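Local coordinates for protein sphingomyelinase C (PDB 7CNE) that folds as a two-sheet alpha/beta sandwich of the DNase I-like endonuclease/exonuclease/phosphatase family, at residues S9-T14 and Q44-V49; V116-A121 and S168-Q173; D212-D217 and H251-A256; A220-S225 and V265-S270. All blocks are in the same frame, centred on the assembly; numbering follows the deposited sequence.

How the contacts relate
Contacts 1 and 3 are largely buried, whereas contacts 2 and 4 are only partly so. Contacts 1 and 4 both reach the seven-stranded sheet, 1 between neighbouring inner strands and 4 at the edge strand 218-221, with centres about 16 Å apart. Contact 2 sets a loop after a strand of the six-stranded sheet against helix 162-180; contact 3 joins two loops that lead toward strands of the other sheet. The chemistry follows the place: parallel strand pairing and branched aliphatic side chains in contact 1, glutamine amides against a ring and a loop backbone in contact 2, a loop bridge with an Asp-Asn bond in contact 3, and a histidine-amide overlap in contact 4. Segments of contacts 3 and 4 alternate along the chain.

Contact 1 of 4, residues S9-T14 and Q44-V49; sequences SLKVLT and QGNDVV
Leu10 and Asp47 cross at about a right angle, the methyl CD2 of Leu10 lying 3.7 Å from CG of Asp47. With CG beside its own backbone N (chi1 -68°), Asp47 carries its carboxylate over to the residues just before strand 12-19, where OD2 takes the N-H of Lys11 in a nearly straight bond of 2.9 Å, using the lone pair anti to the other oxygen. A water joins the same OD2 to Ser9 O, while OD1 accepts from Trp108 NE1, and so three partners fix the carboxylate's rotation. An aspartate suits this spot because its short chain can accept from a backbone N-H just ahead of the regular pairing. Lys11 O in turn is gripped twice, by Asp47 N at 2.8 Å and Val48 N at 3.2 Å. The second of these opens the parallel ladder, which goes on with Leu13 N to Val48 O at 2.9 Å. Val12 and Val48 lie side by side, pointing the same way, with CG2 of Val12 4.1 Å from CB of Val48; on the other face Leu13 CD2 meets Val49 CG1 at 3.7 Å in the same manner. Asn46 lays its amide obliquely against Leu13 CB, its ND2 bonded to Phe42 O. The strands belong to a beta-alpha-beta unit through helix 30-39; Val12 touches Val249 and Val48 touches Leu137, both in the other sheet, while strand 293-297 flanks strand 12-19.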
# COMPACT_ATOMS: atom_id res chain seq x y z
N SER A 9 -5.91 5.52 -19.30
CA SER A 9 -6.75 4.88 -18.30
C SER A 9 -6.04 3.63 -17.77
O SER A 9 -5.87 2.65 -18.50
CB SER A 9 -8.10 4.53 -18.91
OG SER A 9 -8.98 4.03 -17.94
N LEU A 10 -5.64 3.67 -16.50
CA LEU A 10 -4.82 2.62 -15.90
C LEU A 10 -5.59 1.85 -14.83
O LEU A 10 -6.45 2.40 -14.15
CB LEU A 10 -3.54 3.21 -15.26
CG LEU A 10 -2.45 3.85 -16.13
CD1 LEU A 10 -1.17 4.03 -15.31
CD2 LEU A 10 -2.18 3.00 -17.36
N LYS A 11 -5.23 0.58 -14.69
CA LYS A 11 -5.76 -0.30 -13.65
C LYS A 11 -4.71 -0.41 -12.54
O LYS A 11 -3.58 -0.82 -12.80
CB LYS A 11 -6.05 -1.68 -14.23
CG LYS A 11 -7.19 -2.44 -13.60
CD LYS A 11 -7.87 -3.28 -14.69
CE LYS A 11 -9.18 -3.84 -14.20
NZ LYS A 11 -9.11 -5.32 -13.99
N VAL A 12 -5.08 -0.06 -11.31
CA VAL A 12 -4.10 0.02 -10.22
C VAL A 12 -4.55 -0.85 -9.06
O VAL A 12 -5.66 -0.68 -8.54
CB VAL A 12 -3.87 1.47 -9.76
CG1 VAL A 12 -2.84 1.50 -8.63
CG2 VAL A 12 -3.40 2.32 -10.96
N LEU A 13 -3.68 -1.77 -8.64
CA LEU A 13 -3.91 -2.61 -7.47
C LEU A 13 -3.14 -2.07 -6.27
O LEU A 13 -1.96 -1.73 -6.38
CB LEU A 13 -3.48 -4.06 -7.74
CG LEU A 13 -3.28 -4.99 -6.54
CD1 LEU A 13 -4.63 -5.38 -5.90
CD2 LEU A 13 -2.51 -6.25 -6.96
N THR A 14 -3.80 -1.98 -5.12
CA THR A 14 -3.09 -1.78 -3.87
C THR A 14 -3.40 -2.97 -2.97
O THR A 14 -4.56 -3.40 -2.88
CB THR A 14 -3.45 -0.43 -3.19
OG1 THR A 14 -2.72 -0.31 -1.97
CG2 THR A 14 -4.94 -0.27 -2.91
N GLN A 44 -3.23 -10.33 -11.37
CA GLN A 44 -3.05 -10.33 -12.82
C GLN A 44 -3.80 -9.19 -13.47
O GLN A 44 -4.86 -8.77 -12.99
CB GLN A 44 -3.53 -11.64 -13.45
CG GLN A 44 -3.37 -12.87 -12.56
CD GLN A 44 -1.92 -13.13 -12.21
OE1 GLN A 44 -1.02 -12.87 -13.01
NE2 GLN A 44 -1.68 -13.63 -10.99
N GLY A 45 -3.25 -8.69 -14.57
CA GLY A 45 -3.99 -7.81 -15.45
C GLY A 45 -4.00 -6.36 -15.02
O GLY A 45 -4.81 -5.58 -15.54
N ASN A 46 -3.13 -5.97 -14.10
CA ASN A 46 -3.06 -4.58 -13.70
C ASN A 46 -1.99 -3.84 -14.50
O ASN A 46 -1.13 -4.44 -15.14
CB ASN A 46 -2.77 -4.47 -12.20
CG ASN A 46 -3.80 -5.20 -11.38
OD1 ASN A 46 -4.97 -4.84 -11.38
ND2 ASN A 46 -3.37 -6.26 -10.71
N ASP A 47 -2.05 -2.51 -14.43
CA ASP A 47 -0.97 -1.68 -14.95
C ASP A 47 0.06 -1.33 -13.88
O ASP A 47 1.26 -1.25 -14.17
CB ASP A 47 -1.56 -0.41 -15.54
CG ASP A 47 -2.36 -0.69 -16.78
OD1 ASP A 47 -1.72 -1.05 -17.79
OD2 ASP A 47 -3.61 -0.59 -16.73
N VAL A 48 -0.39 -1.10 -12.66
CA VAL A 48 0.48 -0.73 -11.54
C VAL A 48 0.03 -1.54 -10.34
O VAL A 48 -1.17 -1.74 -10.13
CB VAL A 48 0.41 0.79 -11.24
CG1 VAL A 48 1.33 1.17 -10.08
CG2 VAL A 48 0.74 1.61 -12.50
N VAL A 49 1.00 -2.02 -9.55
CA VAL A 49 0.75 -2.73 -8.30
C VAL A 49 1.53 -2.02 -7.20
O VAL A 49 2.74 -1.79 -7.34
CB VAL A 49 1.14 -4.22 -8.38
CG1 VAL A 49 0.91 -4.91 -7.02
CG2 VAL A 49 0.35 -4.94 -9.48
O HOH W 1 -5.10 0.04 -18.79
O HOH W 2 -6.59 -6.86 -12.15

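Contact 2 of 4, residues V116-A121 and S168-Q173; sequences VIFNDA and SRQFRQ
Where strand 110-117 of the six-stranded sheet gives way to a loop lying across helix 162-180, Phe118 stacks on Gln170 and Asn119 on Gln173. The flat amide of Gln170 lies almost parallel to the Phe118 ring, the planes 10° apart, with its CD over one face toward the rim. Its CG adds a CH-pi contact, 3.7 Å from the centroid of the Phe118 ring. Glutamine suits the place because its chain, extended beyond CG (chi2 178°), offers methylene to the ring and still delivers an amide: NE2 donates in its own plane to Asp120 O at 2.9 Å, while OE1 accepts from Gln152 N. Gln173, one turn further on, sends OE1 to the ring's edge, where it takes Asn119 N in a nearly straight bond of 2.8 Å. Its NE2 gives only a weak bond of 3.4 Å to Ile117 O. The Asn119 and Gln173 amides are stacked rather than bonded, Asn119 ND2 lying 3.5 Å from Gln173 CD. A water spans Asp120 OD1 and Gln173 OE1. Asp120 also crosses the Arg169 chain, its OD2 3.5 Å from Arg169 CD, but Arg169 NH1 bonds to Ala165 O. The loop runs on to the Cys122-Cys158 disulfide, and the side chain of Val116 reaches Phe177 further along the helix, the helix-on-sheet layering of the DNase I-like sandwich.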
# COMPACT_ATOMS: atom_id res chain seq x y z
N VAL A 116 10.56 8.80 0.13
CA VAL A 116 10.56 9.82 1.17
C VAL A 116 10.08 9.13 2.44
O VAL A 116 9.01 8.50 2.44
CB VAL A 116 9.66 11.02 0.81
CG1 VAL A 116 9.66 12.06 1.92
CG2 VAL A 116 10.07 11.64 -0.55
N ILE A 117 10.87 9.22 3.50
CA ILE A 117 10.49 8.68 4.81
C ILE A 117 9.67 9.73 5.54
O ILE A 117 9.98 10.93 5.50
CB ILE A 117 11.75 8.26 5.60
CG1 ILE A 117 12.61 7.28 4.79
CG2 ILE A 117 11.41 7.73 7.02
CD1 ILE A 117 11.87 6.19 4.06
N PHE A 118 8.59 9.30 6.19
CA PHE A 118 7.67 10.24 6.85
C PHE A 118 8.38 11.03 7.94
O PHE A 118 9.19 10.50 8.70
CB PHE A 118 6.49 9.48 7.45
CG PHE A 118 5.49 9.02 6.44
CD1 PHE A 118 4.99 9.91 5.49
CD2 PHE A 118 5.04 7.71 6.43
CE1 PHE A 118 4.06 9.50 4.56
CE2 PHE A 118 4.12 7.29 5.48
CZ PHE A 118 3.63 8.18 4.54
N ASN A 119 8.05 12.32 8.02
CA ASN A 119 8.58 13.17 9.08
C ASN A 119 7.82 13.00 10.39
O ASN A 119 8.35 13.36 11.45
CB ASN A 119 8.55 14.64 8.66
CG ASN A 119 9.46 14.92 7.49
OD1 ASN A 119 10.49 14.26 7.33
ND2 ASN A 119 9.09 15.90 6.67
N ASP A 120 6.60 12.47 10.33
CA ASP A 120 5.71 12.36 11.48
C ASP A 120 5.21 10.93 11.60
O ASP A 120 4.71 10.36 10.63
CB ASP A 120 4.51 13.31 11.35
CG ASP A 120 4.93 14.77 11.22
OD1 ASP A 120 5.17 15.21 10.09
OD2 ASP A 120 5.01 15.47 12.26
N ALA A 121 5.32 10.36 12.80
CA ALA A 121 4.84 9.01 13.08
C ALA A 121 4.91 8.77 14.58
O ALA A 121 5.64 9.46 15.29
CB ALA A 121 5.66 7.95 12.33
N SER A 168 -2.62 12.61 9.47
CA SER A 168 -2.91 13.89 8.84
C SER A 168 -1.64 14.55 8.35
O SER A 168 -1.56 15.02 7.21
CB SER A 168 -3.66 14.80 9.82
OG SER A 168 -3.86 16.09 9.28
N ARG A 169 -0.60 14.59 9.20
CA ARG A 169 0.67 15.18 8.79
C ARG A 169 1.31 14.38 7.65
O ARG A 169 1.94 14.96 6.76
CB ARG A 169 1.62 15.27 9.99
CG ARG A 169 1.21 16.36 11.01
CD ARG A 169 1.58 16.00 12.45
NE ARG A 169 1.26 17.09 13.38
CZ ARG A 169 0.03 17.35 13.84
NH1 ARG A 169 -1.00 16.59 13.47
NH2 ARG A 169 -0.17 18.36 14.68
N GLN A 170 1.16 13.05 7.66
CA GLN A 170 1.73 12.25 6.57
C GLN A 170 1.06 12.58 5.24
O GLN A 170 1.74 12.74 4.22
CB GLN A 170 1.60 10.76 6.89
CG GLN A 170 2.50 10.31 8.07
CD GLN A 170 2.34 8.83 8.41
OE1 GLN A 170 1.45 8.15 7.88
NE2 GLN A 170 3.22 8.32 9.28
N PHE A 171 -0.27 12.69 5.24
CA PHE A 171 -0.96 13.06 4.00
C PHE A 171 -0.56 14.45 3.54
O PHE A 171 -0.38 14.69 2.34
CB PHE A 171 -2.48 12.98 4.19
CG PHE A 171 -3.00 11.62 4.60
CD1 PHE A 171 -2.50 10.46 4.01
CD2 PHE A 171 -3.99 11.51 5.58
CE1 PHE A 171 -2.99 9.19 4.38
CE2 PHE A 171 -4.49 10.25 5.96
CZ PHE A 171 -3.98 9.08 5.36
N ARG A 172 -0.40 15.40 4.48
CA ARG A 172 0.02 16.74 4.07
C ARG A 172 1.48 16.77 3.61
O ARG A 172 1.84 17.57 2.74
CB ARG A 172 -0.21 17.74 5.21
CG ARG A 172 -1.70 18.02 5.44
CD ARG A 172 -1.96 19.22 6.36
NE ARG A 172 -3.30 19.16 6.92
CZ ARG A 172 -3.75 19.92 7.91
NH1 ARG A 172 -2.95 20.83 8.48
NH2 ARG A 172 -5.00 19.76 8.33
N GLN A 173 2.33 15.90 4.17
CA GLN A 173 3.70 15.82 3.67
C GLN A 173 3.72 15.34 2.23
O GLN A 173 4.51 15.83 1.41
CB GLN A 173 4.53 14.89 4.56
CG GLN A 173 6.02 14.86 4.14
CD GLN A 173 6.86 13.82 4.89
OE1 GLN A 173 6.44 13.25 5.89
NE2 GLN A 173 8.08 13.59 4.40
O HOH W 3 4.77 13.21 8.09

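Contact 3 of 4, residues D212-D217 and H251-A256; sequences DLAPAD and HRNGHA
A positive phi of 53° turns the backbone at Asp212, and chi1 of -160° sets its carboxylate opposite the backbone N, where it meets Asn253; Asp212 is the C-prime residue of the Schellman motif that ends helix 203-211. Asn253, on the other loop, sets its CB toward this turn. Its ND2, with the acceptor in the amide plane, donates to Asp212 OD1 at 2.9 Å, yet it approaches that oxygen from above the carboxylate plane, the two flat groups being 65° apart. Backbone bonds accompany it: Asn253 N reaches Asp212 O at 2.9 Å, and Ala214 N reaches His251 O at the same 2.9 Å, making a single bridge between Leu213 and Arg252. Alanine suits position 214, since its small CB sits 3.4 Å from Asn253 OD1. Two waters complete the seam, one joining Asp212 OD2 to Asn253 O and the other Ala214 O to His251 N. Arg252 stretches past Asp212 and forms its salt bridge with Asp175 of helix 162-180, and the neighbouring Asp212 carboxylate would probably add a weaker attraction. Leu213 packs on Leu191 and Leu208, and the His251 ring meets Trp261 edge-to-face. From the bridged Arg252 a type II turn runs to His255, with Gly254 at positive phi and His255 N bonded to Arg252 O at 3.3 Å.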
# COMPACT_ATOMS: atom_id res chain seq x y z
N ASP A 212 -5.35 16.42 -0.52
CA ASP A 212 -5.92 17.11 -1.68
C ASP A 212 -6.36 16.11 -2.75
O ASP A 212 -6.03 16.22 -3.94
CB ASP A 212 -4.93 18.13 -2.25
CG ASP A 212 -5.62 19.20 -3.11
OD1 ASP A 212 -6.87 19.25 -3.11
OD2 ASP A 212 -4.91 19.98 -3.80
N LEU A 213 -7.16 15.13 -2.32
CA LEU A 213 -7.55 13.98 -3.12
C LEU A 213 -9.00 14.11 -3.57
O LEU A 213 -9.86 14.52 -2.79
CB LEU A 213 -7.38 12.69 -2.33
CG LEU A 213 -6.00 12.48 -1.69
CD1 LEU A 213 -6.07 11.40 -0.62
CD2 LEU A 213 -4.99 12.12 -2.78
N ALA A 214 -9.27 13.73 -4.82
CA ALA A 214 -10.65 13.57 -5.27
C ALA A 214 -11.19 12.21 -4.83
O ALA A 214 -10.49 11.21 -4.96
CB ALA A 214 -10.74 13.70 -6.79
N PRO A 215 -12.40 12.14 -4.28
CA PRO A 215 -12.97 10.82 -3.98
C PRO A 215 -13.18 10.06 -5.28
O PRO A 215 -13.34 10.65 -6.35
CB PRO A 215 -14.31 11.15 -3.30
CG PRO A 215 -14.66 12.51 -3.82
CD PRO A 215 -13.34 13.23 -3.99
N ALA A 216 -13.11 8.74 -5.18
CA ALA A 216 -13.51 7.92 -6.31
C ALA A 216 -14.97 8.20 -6.63
O ALA A 216 -15.76 8.55 -5.75
CB ALA A 216 -13.29 6.43 -6.01
N ASP A 217 -15.33 8.08 -7.91
CA ASP A 217 -16.73 8.21 -8.27
C ASP A 217 -17.57 7.09 -7.67
O ASP A 217 -18.76 7.27 -7.40
CB ASP A 217 -16.87 8.25 -9.79
CG ASP A 217 -16.20 9.47 -10.39
OD1 ASP A 217 -16.63 10.60 -10.06
OD2 ASP A 217 -15.23 9.32 -11.17
N HIS A 251 -7.13 9.87 -7.14
CA HIS A 251 -6.51 10.91 -7.93
C HIS A 251 -6.39 12.22 -7.14
O HIS A 251 -7.06 12.43 -6.13
CB HIS A 251 -7.30 11.15 -9.21
CG HIS A 251 -7.16 10.04 -10.20
ND1 HIS A 251 -6.16 10.01 -11.14
CD2 HIS A 251 -7.88 8.90 -10.37
CE1 HIS A 251 -6.27 8.91 -11.87
NE2 HIS A 251 -7.30 8.22 -11.42
N ARG A 252 -5.51 13.09 -7.63
CA ARG A 252 -5.24 14.38 -7.02
C ARG A 252 -6.14 15.46 -7.62
O ARG A 252 -6.33 15.51 -8.84
CB ARG A 252 -3.77 14.76 -7.25
CG ARG A 252 -3.33 16.05 -6.60
CD ARG A 252 -1.80 16.06 -6.48
NE ARG A 252 -1.27 17.32 -5.99
CZ ARG A 252 -1.10 17.62 -4.71
NH1 ARG A 252 -1.42 16.76 -3.76
NH2 ARG A 252 -0.60 18.81 -4.38
N ASN A 253 -6.69 16.32 -6.76
CA ASN A 253 -7.52 17.41 -7.25
C ASN A 253 -6.74 18.28 -8.23
O ASN A 253 -5.55 18.53 -8.06
CB ASN A 253 -8.04 18.26 -6.09
CG ASN A 253 -9.14 17.57 -5.31
OD1 ASN A 253 -9.99 16.89 -5.90
ND2 ASN A 253 -9.14 17.76 -3.99
N GLY A 254 -7.44 18.75 -9.27
CA GLY A 254 -6.83 19.63 -10.25
C GLY A 254 -6.03 18.95 -11.33
O GLY A 254 -5.45 19.64 -12.18
N HIS A 255 -5.95 17.62 -11.34
CA HIS A 255 -5.20 16.91 -12.36
C HIS A 255 -6.15 16.08 -13.20
O HIS A 255 -7.22 15.68 -12.74
CB HIS A 255 -4.11 16.04 -11.73
CG HIS A 255 -2.95 16.83 -11.21
ND1 HIS A 255 -1.81 17.05 -11.94
CD2 HIS A 255 -2.80 17.53 -10.05
CE1 HIS A 255 -0.98 17.81 -11.25
NE2 HIS A 255 -1.56 18.11 -10.10
N ALA A 256 -5.75 15.83 -14.45
CA ALA A 256 -6.54 14.97 -15.31
C ALA A 256 -6.70 13.60 -14.67
O ALA A 256 -5.83 13.11 -13.94
CB ALA A 256 -5.87 14.84 -16.68
O HOH W 4 -4.13 20.19 -6.36
O HOH W 5 -9.96 9.49 -7.24

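Contact 4 of 4, residues A220-S225 and V265-S270; sequences AGHPYS and VVQETS
Val265 and the edge strand 218-221 are joined by backbone bonds that close one side of the seven-stranded sheet. Val265 N donates to Ala220 O at 3.0 Å, and His222 N returns to Val265 O, also at 3.0 Å, giving a parallel bridge centred on Gly221. There the chain has a phi of 80°, favourable to glycine, and Gly221 CA makes a CA-H...O contact of 3.5 Å with the same Val265 O.

The apolar part belongs to Val265. Its CG1, opposite the backbone N (chi1 -173°), packs 3.6 Å from Ser225 CA, and its CB comes to 3.2 Å from His222 O. A beta-branched residue serves well here, since CG1 packs on Ser225 while CG2 lies against His222 O; Val265 also touches Val293 on the adjoining strand. Ser225 itself turns its OG to Asp247 OD2 and Leu246 N.

The flat groups form the third element. The His222 ring lies between Pro223 CD on one face and the Gln267 amide on the other, ring and amide planes 38° apart. An extended chain brings Gln267 there, and its backbone is the centre of an inverse gamma turn. The polar ends are held by neighbours, His222 NE2 bonding to Asp227 OD2 and Gln267 NE2 to Glu230 OE1 and Tyr291 OH. Over the ring, Gln267 NE2 is offset toward the rim, 3.3 Å from His222 CE1.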
# COMPACT_ATOMS: atom_id res chain seq x y z
N ALA A 220 -16.74 0.21 -4.68
CA ALA A 220 -17.57 -0.94 -4.99
C ALA A 220 -17.02 -2.19 -4.33
O ALA A 220 -15.95 -2.19 -3.71
CB ALA A 220 -17.67 -1.11 -6.51
N GLY A 221 -17.76 -3.29 -4.50
CA GLY A 221 -17.30 -4.57 -3.97
C GLY A 221 -17.57 -4.70 -2.48
O GLY A 221 -18.51 -4.11 -1.94
N HIS A 222 -16.73 -5.48 -1.82
CA HIS A 222 -16.94 -5.77 -0.41
C HIS A 222 -16.83 -4.49 0.41
O HIS A 222 -16.02 -3.61 0.09
CB HIS A 222 -15.92 -6.81 0.06
CG HIS A 222 -16.22 -7.39 1.41
ND1 HIS A 222 -17.30 -8.23 1.63
CD2 HIS A 222 -15.59 -7.27 2.60
CE1 HIS A 222 -17.31 -8.59 2.90
NE2 HIS A 222 -16.29 -8.02 3.51
N PRO A 223 -17.65 -4.32 1.46
CA PRO A 223 -17.63 -3.06 2.22
C PRO A 223 -16.35 -2.82 3.01
O PRO A 223 -16.08 -1.66 3.32
CB PRO A 223 -18.84 -3.20 3.16
CG PRO A 223 -19.13 -4.67 3.20
CD PRO A 223 -18.80 -5.17 1.84
N TYR A 224 -15.57 -3.85 3.35
CA TYR A 224 -14.46 -3.69 4.29
C TYR A 224 -13.19 -4.33 3.74
O TYR A 224 -13.09 -5.56 3.69
CB TYR A 224 -14.79 -4.31 5.65
CG TYR A 224 -16.11 -3.87 6.23
CD1 TYR A 224 -16.27 -2.60 6.78
CD2 TYR A 224 -17.21 -4.73 6.25
CE1 TYR A 224 -17.48 -2.19 7.32
CE2 TYR A 224 -18.42 -4.34 6.78
CZ TYR A 224 -18.55 -3.07 7.32
OH TYR A 224 -19.76 -2.69 7.85
N SER A 225 -12.20 -3.50 3.38
CA SER A 225 -10.93 -4.08 2.95
C SER A 225 -10.11 -4.62 4.12
O SER A 225 -9.12 -5.31 3.88
CB SER A 225 -10.12 -3.04 2.16
OG SER A 225 -9.53 -2.09 3.02
N VAL A 265 -13.18 -3.26 -3.75
CA VAL A 265 -12.62 -4.17 -2.75
C VAL A 265 -12.97 -5.59 -3.17
O VAL A 265 -14.15 -5.93 -3.31
CB VAL A 265 -13.17 -3.85 -1.35
CG1 VAL A 265 -12.45 -4.70 -0.29
CG2 VAL A 265 -13.03 -2.34 -1.05
N VAL A 266 -11.96 -6.42 -3.39
CA VAL A 266 -12.14 -7.73 -4.00
C VAL A 266 -11.90 -8.79 -2.93
O VAL A 266 -10.75 -9.01 -2.52
CB VAL A 266 -11.20 -7.94 -5.20
CG1 VAL A 266 -11.31 -9.36 -5.70
CG2 VAL A 266 -11.52 -6.94 -6.31
N GLN A 267 -12.97 -9.46 -2.50
CA GLN A 267 -12.88 -10.51 -1.48
C GLN A 267 -12.56 -11.85 -2.14
O GLN A 267 -13.43 -12.69 -2.36
CB GLN A 267 -14.18 -10.55 -0.68
CG GLN A 267 -14.21 -11.53 0.49
CD GLN A 267 -15.56 -11.52 1.19
OE1 GLN A 267 -16.60 -11.66 0.55
NE2 GLN A 267 -15.55 -11.32 2.50
N GLU A 268 -11.28 -12.04 -2.47
CA GLU A 268 -10.81 -13.28 -3.10
C GLU A 268 -10.10 -14.12 -2.05
O GLU A 268 -9.10 -13.67 -1.46
CB GLU A 268 -9.89 -13.00 -4.29
CG GLU A 268 -9.22 -14.27 -4.85
CD GLU A 268 -8.30 -14.05 -6.05
OE1 GLU A 268 -8.35 -12.97 -6.68
OE2 GLU A 268 -7.52 -14.97 -6.38
N THR A 269 -10.60 -15.33 -1.81
CA THR A 269 -10.00 -16.23 -0.84
C THR A 269 -8.97 -17.14 -1.50
O THR A 269 -8.84 -17.20 -2.72
CB THR A 269 -11.05 -17.08 -0.13
OG1 THR A 269 -11.77 -17.87 -1.08
CG2 THR A 269 -12.02 -16.20 0.65
N SER A 270 -8.23 -17.85 -0.66
CA SER A 270 -7.15 -18.71 -1.09
C SER A 270 -7.44 -20.15 -0.67
O SER A 270 -8.26 -20.40 0.22
CB SER A 270 -5.81 -18.28 -0.49
OG SER A 270 -5.73 -18.61 0.90